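Local coordinates for CYCLIN domain-containing protein (Chaetomium thermophilum, PDB 6Z3U) that probably activates a cyclin-dependent kinase, serving as the cyclin subunit of a three-protein CAK complex with its kinase and a RING-type partner, at residues F23-L28 against Y231-P236; T129-E134 against W366-L371; L136-F141 against E166-G171. All blocks are in the same frame, centred on the assembly; numbering follows the deposited sequence.

Interaction 1: F23-L28 against Y231-P236; sequences FSPSQL and YFHFTP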
loop_
_atom_site.group_PDB
_atom_site.type_symbol
_atom_site.label_atom_id
_atom_site.label_comp_id
_atom_site.label_asym_id
_atom_site.label_seq_id
_atom_site.Cartn_x
_atom_site.Cartn_y
_atom_site.Cartn_z
ATOM N N PHE A 23 18.053 7.066 6.430
ATOM C CA PHE A 23 19.081 7.477 7.372
ATOM C C PHE A 23 20.241 8.095 6.607
ATOM O O PHE A 23 20.270 8.102 5.374
ATOM C CB PHE A 23 19.586 6.297 8.213
ATOM C CG PHE A 23 18.550 5.241 8.461
ATOM C CD1 PHE A 23 17.651 5.364 9.507
ATOM C CD2 PHE A 23 18.484 4.115 7.655
ATOM C CE1 PHE A 23 16.697 4.391 9.739
ATOM C CE2 PHE A 23 17.534 3.136 7.884
ATOM C CZ PHE A 23 16.642 3.273 8.928
ATOM N N SER A 24 21.200 8.619 7.359
ATOM C CA SER A 24 22.456 9.071 6.792
ATOM C C SER A 24 23.434 7.900 6.693
ATOM O O SER A 24 23.323 6.930 7.449
ATOM C CB SER A 24 23.062 10.173 7.654
ATOM O OG SER A 24 23.500 9.660 8.902
ATOM N N PRO A 25 24.394 7.962 5.774
ATOM C CA PRO A 25 25.372 6.865 5.680
ATOM C C PRO A 25 26.054 6.560 7.000
ATOM O O PRO A 25 26.369 5.394 7.272
ATOM C CB PRO A 25 26.364 7.375 4.625
ATOM C CG PRO A 25 25.573 8.334 3.796
ATOM C CD PRO A 25 24.616 8.995 4.746
ATOM N N SER A 26 26.283 7.571 7.839
ATOM C CA SER A 26 26.883 7.317 9.145
ATOM C C SER A 26 25.918 6.554 10.043
ATOM O O SER A 26 26.325 5.637 10.764
ATOM C CB SER A 26 27.299 8.636 9.795
ATOM O OG SER A 26 28.007 8.410 11.003
ATOM N N GLN A 27 24.634 6.916 10.006
ATOM C CA GLN A 27 23.636 6.188 10.782
ATOM C C GLN A 27 23.495 4.753 10.290
ATOM O O GLN A 27 23.342 3.825 11.093
ATOM C CB GLN A 27 22.294 6.915 10.707
ATOM C CG GLN A 27 22.216 8.169 11.561
ATOM C CD GLN A 27 21.007 9.023 11.227
ATOM O OE1 GLN A 27 21.142 10.191 10.866
ATOM N NE2 GLN A 27 19.818 8.440 11.337
ATOM N N LEU A 28 23.547 4.551 8.970
ATOM C CA LEU A 28 23.397 3.209 8.418
ATOM C C LEU A 28 24.530 2.299 8.873
ATOM O O LEU A 28 24.294 1.150 9.266
ATOM C CB LEU A 28 23.350 3.273 6.892
ATOM C CG LEU A 28 22.567 2.166 6.184
ATOM C CD1 LEU A 28 21.080 2.321 6.444
ATOM C CD2 LEU A 28 22.847 2.176 4.688
ATOM N N TYR A 231 18.218 3.703 -1.782
ATOM C CA TYR A 231 16.915 3.974 -1.180
ATOM C C TYR A 231 17.045 4.608 0.198
ATOM O O TYR A 231 16.186 5.405 0.596
ATOM C CB TYR A 231 16.102 2.681 -1.082
ATOM C CG TYR A 231 15.394 2.286 -2.358
ATOM C CD1 TYR A 231 16.035 2.360 -3.586
ATOM C CD2 TYR A 231 14.085 1.823 -2.329
ATOM C CE1 TYR A 231 15.390 1.996 -4.751
ATOM C CE2 TYR A 231 13.433 1.454 -3.490
ATOM C CZ TYR A 231 14.091 1.540 -4.697
ATOM O OH TYR A 231 13.446 1.176 -5.854
ATOM N N PHE A 232 18.108 4.282 0.936
ATOM C CA PHE A 232 18.232 4.747 2.311
ATOM C C PHE A 232 18.637 6.213 2.412
ATOM O O PHE A 232 18.369 6.845 3.440
ATOM C CB PHE A 232 19.259 3.902 3.073
ATOM C CG PHE A 232 18.921 2.439 3.135
ATOM C CD1 PHE A 232 17.747 2.007 3.728
ATOM C CD2 PHE A 232 19.792 1.495 2.619
ATOM C CE1 PHE A 232 17.441 0.662 3.789
ATOM C CE2 PHE A 232 19.491 0.151 2.679
ATOM C CZ PHE A 232 18.315 -0.266 3.265
ATOM N N HIS A 233 19.266 6.767 1.375
ATOM C CA HIS A 233 19.791 8.122 1.428
ATOM C C HIS A 233 19.149 9.076 0.433
ATOM O O HIS A 233 19.411 10.282 0.511
ATOM C CB HIS A 233 21.308 8.108 1.187
ATOM C CG HIS A 233 22.030 7.056 1.968
ATOM N ND1 HIS A 233 21.987 6.990 3.343
ATOM C CD2 HIS A 233 22.809 6.023 1.566
ATOM C CE1 HIS A 233 22.709 5.964 3.756
ATOM N NE2 HIS A 233 23.219 5.361 2.697
ATOM N N PHE A 234 18.322 8.586 -0.488
ATOM C CA PHE A 234 17.766 9.426 -1.537
ATOM C C PHE A 234 16.307 9.067 -1.771
ATOM O O PHE A 234 15.867 7.949 -1.492
ATOM C CB PHE A 234 18.562 9.287 -2.839
ATOM C CG PHE A 234 20.028 9.561 -2.679
ATOM C CD1 PHE A 234 20.500 10.861 -2.602
ATOM C CD2 PHE A 234 20.937 8.518 -2.601
ATOM C CE1 PHE A 234 21.848 11.117 -2.452
ATOM C CE2 PHE A 234 22.287 8.768 -2.452
ATOM C CZ PHE A 234 22.744 10.069 -2.378
ATOM N N THR A 235 15.573 10.027 -2.272
ATOM C CA THR A 235 14.155 9.950 -2.578
ATOM C C THR A 235 13.948 9.364 -3.972
ATOM O O THR A 235 14.800 9.529 -4.850
ATOM C CB THR A 235 13.538 11.343 -2.501
ATOM O OG1 THR A 235 13.722 11.867 -1.180
ATOM C CG2 THR A 235 12.058 11.323 -2.819
ATOM N N PRO A 236 12.835 8.658 -4.211
ATOM C CA PRO A 236 12.590 8.132 -5.566
ATOM C C PRO A 236 12.766 9.166 -6.664
ATOM O O PRO A 236 13.295 8.836 -7.733
ATOM C CB PRO A 236 11.147 7.625 -5.475
ATOM C CG PRO A 236 11.024 7.171 -4.060
ATOM C CD PRO A 236 11.848 8.142 -3.242
#
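Phe23 and Phe232 bring their backbones together, the amide N of Phe23 giving a hydrogen bond to Phe232 O (3.0 Å) at the short helix 230-233. Phe23 also uses its carbonyl: His233 ND1 donates to Phe23 O across 2.9 Å, with an N-H...O angle of 155°. Phe23 O lies close to the plane of the imidazole, whereas ND1 stands 38° out of the plane of the carbonyl, so the ring meets the C=O from above. The imidazole is then sandwiched. Pro25 CG sits 3.8 Å from the centroid of the His233 ring, a CH-pi contact over one face, while Phe232 CB lies over the other. Pro25 suits this place because the first turn of helix 25-48 needs no amide hydrogen there. Ser24 is the N-cap of that helix, its OG accepting from Gln27 N (3.2 Å) and also bonding Glu67 of the RING-type protein chain. The contact joins the start of helix 25-48 to the C-terminal cyclin repeat, consistent with the cyclin H family, whose flanking helix packs there. Leu28 CD1 rests over the face of the Phe232 ring, 4.2 Å from its centroid, while CD2 is wedged between Phe232 CD2 and His233 NE2, 3.8 Å from each. A chi1 of -152° carries Leu28 CG, roughly anti to the backbone N, toward segment 231-236. Beyond it Ile123 of helix 108-124 continues the apolar surface.

Interaction 2: T129-E134 against W366-L371; sequences TYPPQE and WNLVEL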
loop_
_atom_site.group_PDB
_atom_site.type_symbol
_atom_site.label_atom_id
_atom_site.label_comp_id
_atom_site.label_asym_id
_atom_site.label_seq_id
_atom_site.Cartn_x
_atom_site.Cartn_y
_atom_site.Cartn_z
ATOM N N THR A 129 22.277 -14.621 12.148
ATOM C CA THR A 129 21.106 -14.998 12.930
ATOM C C THR A 129 20.080 -15.779 12.115
ATOM O O THR A 129 19.588 -16.814 12.573
ATOM C CB THR A 129 20.448 -13.748 13.526
ATOM O OG1 THR A 129 21.458 -12.887 14.066
ATOM C CG2 THR A 129 19.479 -14.129 14.632
ATOM N N TYR A 130 19.739 -15.301 10.918
ATOM C CA TYR A 130 18.750 -15.949 10.067
ATOM C C TYR A 130 19.336 -16.216 8.687
ATOM O O TYR A 130 20.124 -15.409 8.178
ATOM C CB TYR A 130 17.487 -15.085 9.945
ATOM C CG TYR A 130 16.828 -14.778 11.273
ATOM C CD1 TYR A 130 16.198 -15.777 12.006
ATOM C CD2 TYR A 130 16.835 -13.490 11.795
ATOM C CE1 TYR A 130 15.592 -15.501 13.220
ATOM C CE2 TYR A 130 16.233 -13.204 13.011
ATOM C CZ TYR A 130 15.613 -14.214 13.720
ATOM O OH TYR A 130 15.013 -13.933 14.930
ATOM N N PRO A 131 18.960 -17.325 8.051
ATOM C CA PRO A 131 19.653 -17.760 6.825
ATOM C C PRO A 131 19.280 -16.908 5.628
ATOM O O PRO A 131 18.114 -16.886 5.211
ATOM C CB PRO A 131 19.169 -19.208 6.643
ATOM C CG PRO A 131 17.852 -19.264 7.330
ATOM C CD PRO A 131 17.867 -18.239 8.433
ATOM N N PRO A 132 20.251 -16.217 5.018
ATOM C CA PRO A 132 19.923 -15.408 3.831
ATOM C C PRO A 132 19.469 -16.234 2.641
ATOM O O PRO A 132 18.728 -15.720 1.795
ATOM C CB PRO A 132 21.235 -14.666 3.533
ATOM C CG PRO A 132 22.297 -15.499 4.155
ATOM C CD PRO A 132 21.678 -16.116 5.376
ATOM N N GLN A 133 19.898 -17.493 2.539
ATOM C CA GLN A 133 19.452 -18.331 1.434
ATOM C C GLN A 133 17.942 -18.520 1.465
ATOM O O GLN A 133 17.305 -18.627 0.412
ATOM C CB GLN A 133 20.158 -19.687 1.490
ATOM C CG GLN A 133 20.004 -20.524 0.234
ATOM C CD GLN A 133 20.985 -20.122 -0.851
ATOM O OE1 GLN A 133 22.193 -20.052 -0.615
ATOM N NE2 GLN A 133 20.470 -19.846 -2.044
ATOM N N GLU A 134 17.355 -18.562 2.662
ATOM C CA GLU A 134 15.917 -18.735 2.826
ATOM C C GLU A 134 15.174 -17.402 2.786
ATOM O O GLU A 134 14.157 -17.278 2.097
ATOM C CB GLU A 134 15.624 -19.463 4.142
ATOM C CG GLU A 134 16.234 -20.857 4.237
ATOM C CD GLU A 134 15.675 -21.812 3.196
ATOM O OE1 GLU A 134 16.281 -21.929 2.109
ATOM O OE2 GLU A 134 14.619 -22.428 3.457
ATOM N N TRP A 366 18.637 -20.789 12.930
ATOM C CA TRP A 366 18.945 -21.002 11.519
ATOM C C TRP A 366 17.860 -21.834 10.844
ATOM O O TRP A 366 17.505 -21.583 9.687
ATOM C CB TRP A 366 20.308 -21.673 11.373
ATOM C CG TRP A 366 20.952 -21.438 10.040
ATOM C CD1 TRP A 366 21.014 -22.307 8.990
ATOM C CD2 TRP A 366 21.637 -20.250 9.619
ATOM N NE1 TRP A 366 21.698 -21.734 7.943
ATOM C CE2 TRP A 366 22.092 -20.473 8.305
ATOM C CE3 TRP A 366 21.913 -19.022 10.230
ATOM C CZ2 TRP A 366 22.800 -19.510 7.586
ATOM C CZ3 TRP A 366 22.620 -18.069 9.517
ATOM C CH2 TRP A 366 23.054 -18.319 8.209
ATOM N N ASN A 367 17.322 -22.828 11.549
ATOM C CA ASN A 367 16.256 -23.674 11.012
ATOM C C ASN A 367 14.929 -22.976 11.280
ATOM O O ASN A 367 14.398 -23.024 12.393
ATOM C CB ASN A 367 16.294 -25.062 11.638
ATOM C CG ASN A 367 15.379 -26.042 10.932
ATOM O OD1 ASN A 367 14.353 -25.659 10.374
ATOM N ND2 ASN A 367 15.749 -27.313 10.950
ATOM N N LEU A 368 14.386 -22.328 10.248
ATOM C CA LEU A 368 13.157 -21.560 10.414
ATOM C C LEU A 368 11.982 -22.462 10.765
ATOM O O LEU A 368 11.148 -22.107 11.606
ATOM C CB LEU A 368 12.865 -20.774 9.139
ATOM C CG LEU A 368 14.009 -19.877 8.667
ATOM C CD1 LEU A 368 13.726 -19.366 7.265
ATOM C CD2 LEU A 368 14.227 -18.723 9.633
ATOM N N VAL A 369 11.885 -23.624 10.115
ATOM C CA VAL A 369 10.773 -24.531 10.387
ATOM C C VAL A 369 10.788 -24.972 11.844
ATOM O O VAL A 369 9.733 -25.111 12.474
ATOM C CB VAL A 369 10.822 -25.738 9.433
ATOM C CG1 VAL A 369 9.728 -26.737 9.792
ATOM C CG2 VAL A 369 10.682 -25.275 7.996
ATOM N N GLU A 370 11.977 -25.217 12.399
ATOM C CA GLU A 370 12.059 -25.589 13.809
ATOM C C GLU A 370 11.798 -24.385 14.706
ATOM O O GLU A 370 11.083 -24.496 15.707
ATOM C CB GLU A 370 13.424 -26.198 14.119
ATOM C CG GLU A 370 13.621 -27.607 13.571
ATOM C CD GLU A 370 12.675 -28.628 14.190
ATOM O OE1 GLU A 370 11.778 -29.120 13.472
ATOM O OE2 GLU A 370 12.827 -28.933 15.393
ATOM N N LEU A 371 12.371 -23.229 14.367
ATOM C CA LEU A 371 12.082 -22.016 15.124
ATOM C C LEU A 371 10.579 -21.784 15.218
ATOM O O LEU A 371 10.058 -21.441 16.286
ATOM C CB LEU A 371 12.768 -20.815 14.469
ATOM C CG LEU A 371 13.164 -19.641 15.370
ATOM C CD1 LEU A 371 13.497 -18.411 14.527
ATOM C CD2 LEU A 371 12.083 -19.313 16.384
#
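Trp366 lays its indole across the main chain of 129-131 and the rings of Pro131 and Pro132. From CB, the torsion chi1 of -157° sets CG anti to the backbone N and sends the ring system back over the 129-134 segment. CD2, the first fused carbon, lies 4.0 Å from Pro131 CB. Its neighbour CE2 is nearer to that same Pro131 CB, at 3.6 Å, and NE1 also faces it, so the proline makes a CH-pi contact over one face of the five-membered ring. On the six-membered ring, CE3 reaches Thr129 O at 4.0 Å and CZ3 reaches Tyr130 C at 3.9 Å. CZ2 stands 3.7 Å from Pro131 CA, and CH2, the far end, meets Pro132 CD at 3.8 Å. A broad flat indole suits such a strip of proline and peptide, and Arg361 adds a cation-pi interaction. Thr129 and Tyr130 also pack on Asp79 of the kinase chain.

Leu368 comes in next to it: its CG and methyls pack on Pro131 CG and CD, and CD1 touches Glu134 CB at 3.7 Å. Glu134 sends its carboxylate elsewhere, to a salt bridge with Arg162. Leu371 CD1 meets the edge of the Tyr130 ring, 3.8 Å from CE1, while the Tyr130 hydroxyl bonds Arg365. Both segments contain the start of a helix: Pro131 is the N-cap of helix 132-146, and Asn367 OD1 caps helix 368-380 by accepting from Glu370 N. Helix 368-380, outside the two repeats, thus packs on the N-terminal cyclin repeat, consistent with the cyclin H family.

Interaction 3: L136-F141 against E166-G171; sequences LLVALF and EEILAG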
loop_
_atom_site.group_PDB
_atom_site.type_symbol
_atom_site.label_atom_id
_atom_site.label_comp_id
_atom_site.label_asym_id
_atom_site.label_seq_id
_atom_site.Cartn_x
_atom_site.Cartn_y
_atom_site.Cartn_z
ATOM N N LEU A 136 15.802 -14.958 1.188
ATOM C CA LEU A 136 15.711 -14.513 -0.199
ATOM C C LEU A 136 14.358 -14.881 -0.797
ATOM O O LEU A 136 13.684 -14.042 -1.404
ATOM C CB LEU A 136 16.856 -15.126 -1.010
ATOM C CG LEU A 136 16.949 -14.798 -2.501
ATOM C CD1 LEU A 136 18.377 -15.011 -2.978
ATOM C CD2 LEU A 136 15.990 -15.635 -3.332
ATOM N N LEU A 137 13.942 -16.137 -0.626
ATOM C CA LEU A 137 12.649 -16.566 -1.147
ATOM C C LEU A 137 11.501 -15.894 -0.405
ATOM O O LEU A 137 10.478 -15.554 -1.010
ATOM C CB LEU A 137 12.531 -18.086 -1.052
ATOM C CG LEU A 137 13.206 -18.870 -2.177
ATOM C CD1 LEU A 137 13.357 -20.336 -1.804
ATOM C CD2 LEU A 137 12.406 -18.724 -3.458
ATOM N N VAL A 138 11.649 -15.698 0.908
ATOM C CA VAL A 138 10.587 -15.071 1.690
ATOM C C VAL A 138 10.348 -13.642 1.220
ATOM O O VAL A 138 9.201 -13.193 1.108
ATOM C CB VAL A 138 10.936 -15.118 3.189
ATOM C CG1 VAL A 138 9.872 -14.406 4.000
ATOM C CG2 VAL A 138 11.101 -16.562 3.652
ATOM N N ALA A 139 11.425 -12.906 0.935
ATOM C CA ALA A 139 11.275 -11.524 0.492
ATOM C C ALA A 139 10.557 -11.436 -0.848
ATOM O O ALA A 139 9.837 -10.464 -1.102
ATOM C CB ALA A 139 12.645 -10.851 0.403
ATOM N N LEU A 140 10.748 -12.431 -1.718
ATOM C CA LEU A 140 10.020 -12.454 -2.984
ATOM C C LEU A 140 8.552 -12.800 -2.767
ATOM O O LEU A 140 7.668 -12.191 -3.381
ATOM C CB LEU A 140 10.668 -13.453 -3.941
ATOM C CG LEU A 140 11.899 -12.954 -4.701
ATOM C CD1 LEU A 140 12.674 -14.121 -5.288
ATOM C CD2 LEU A 140 11.498 -11.990 -5.796
ATOM N N PHE A 141 8.271 -13.771 -1.897
ATOM C CA PHE A 141 6.888 -14.160 -1.646
ATOM C C PHE A 141 6.119 -13.039 -0.957
ATOM O O PHE A 141 4.987 -12.724 -1.340
ATOM C CB PHE A 141 6.847 -15.433 -0.802
ATOM C CG PHE A 141 5.460 -15.943 -0.544
ATOM C CD1 PHE A 141 4.706 -16.486 -1.568
ATOM C CD2 PHE A 141 4.915 -15.887 0.727
ATOM C CE1 PHE A 141 3.431 -16.959 -1.333
ATOM C CE2 PHE A 141 3.643 -16.360 0.970
ATOM C CZ PHE A 141 2.900 -16.897 -0.062
ATOM N N GLU A 166 6.361 -25.210 3.242
ATOM C CA GLU A 166 6.406 -24.719 4.614
ATOM C C GLU A 166 7.746 -24.079 4.953
ATOM O O GLU A 166 7.811 -23.259 5.876
ATOM C CB GLU A 166 6.108 -25.853 5.599
ATOM C CG GLU A 166 7.026 -27.060 5.475
ATOM C CD GLU A 166 6.378 -28.210 4.728
ATOM O OE1 GLU A 166 6.591 -29.374 5.132
ATOM O OE2 GLU A 166 5.652 -27.952 3.746
ATOM N N GLU A 167 8.813 -24.427 4.231
ATOM C CA GLU A 167 10.111 -23.816 4.500
ATOM C C GLU A 167 10.095 -22.320 4.217
ATOM O O GLU A 167 10.864 -21.566 4.825
ATOM C CB GLU A 167 11.191 -24.508 3.666
ATOM C CG GLU A 167 11.520 -25.916 4.147
ATOM C CD GLU A 167 12.422 -26.680 3.194
ATOM O OE1 GLU A 167 12.148 -26.672 1.975
ATOM O OE2 GLU A 167 13.402 -27.293 3.666
ATOM N N ILE A 168 9.231 -21.873 3.309
ATOM C CA ILE A 168 9.143 -20.455 2.968
ATOM C C ILE A 168 8.220 -19.710 3.925
ATOM O O ILE A 168 8.511 -18.579 4.323
ATOM C CB ILE A 168 8.677 -20.302 1.504
ATOM C CG1 ILE A 168 9.664 -20.995 0.557
ATOM C CG2 ILE A 168 8.537 -18.831 1.140
ATOM C CD1 ILE A 168 9.211 -21.046 -0.889
ATOM N N LEU A 169 7.097 -20.324 4.309
ATOM C CA LEU A 169 6.157 -19.654 5.201
ATOM C C LEU A 169 6.767 -19.386 6.569
ATOM O O LEU A 169 6.402 -18.407 7.230
ATOM C CB LEU A 169 4.892 -20.497 5.355
ATOM C CG LEU A 169 4.090 -20.773 4.084
ATOM C CD1 LEU A 169 2.911 -21.677 4.401
ATOM C CD2 LEU A 169 3.616 -19.481 3.449
ATOM N N ALA A 170 7.691 -20.241 7.013
ATOM C CA ALA A 170 8.257 -20.102 8.350
ATOM C C ALA A 170 8.910 -18.745 8.564
ATOM O O ALA A 170 9.030 -18.303 9.711
ATOM C CB ALA A 170 9.283 -21.207 8.605
ATOM N N GLY A 171 9.341 -18.082 7.496
ATOM C CA GLY A 171 10.024 -16.812 7.623
ATOM C C GLY A 171 9.153 -15.617 7.299
ATOM O O GLY A 171 9.589 -14.474 7.458
#
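Val138 packs on main-chain atoms of the 166-171 segment. Its CG2 lies 3.4 Å from Ile168 O, and its CG1, anti to the backbone N (chi1 177°), lies 3.5 Å from Gly171 O. Gly171, with no side chain, leaves room for the valine, and the beta-branched valine has a methyl for each of the two carbonyls, Ile168 O and Gly171 O. The Ile168 side chain lies against helix 132-146, with CD1 approaching Leu137 CD1 at 4.3 Å and CG2 approaching both Val138 CG2 at 4.2 Å and Phe141 CB. No hydrogen bond crosses between the segments.

The outer side is sparser and more open. There a single approach joins Phe141 to the partly exposed Leu169, whose CD2 touches Phe141 CE2 at 4.0 Å with the two side chains set obliquely; Lys131 of the kinase chain packs on Leu169. Phe141 itself is buried, edge-to-face with Phe156. Elsewhere on helix 132-146, Leu136 and Ala139 pack on helix 83-103, and Leu140 on both that helix and helix 153-159, consistent with the central helix of the five-helix cyclin repeat.

Overall arrangement
All three contacts are mainly buried, but interaction 1 has the exposed Pro25 among its touching residues, whereas interactions 2 and 3 have no exposed touching residue. Interactions 2 and 3 have centres about 10 Å apart and share helix 132-146: the one docks the C-terminal helix on its start, the other packs a neighbouring segment on its middle. They meet where Ala170 CB packs on Leu368 O. Interaction 1 lies on the opposite side of the chain's centre, its centre about 27 or 28 Å from those of the others. Its chemistry is mixed, with two hydrogen bonds between the segments, whereas interactions 2 and 3 have none. Interaction 1 borders the RING-type protein chain; interactions 2 and 3 border the kinase chain.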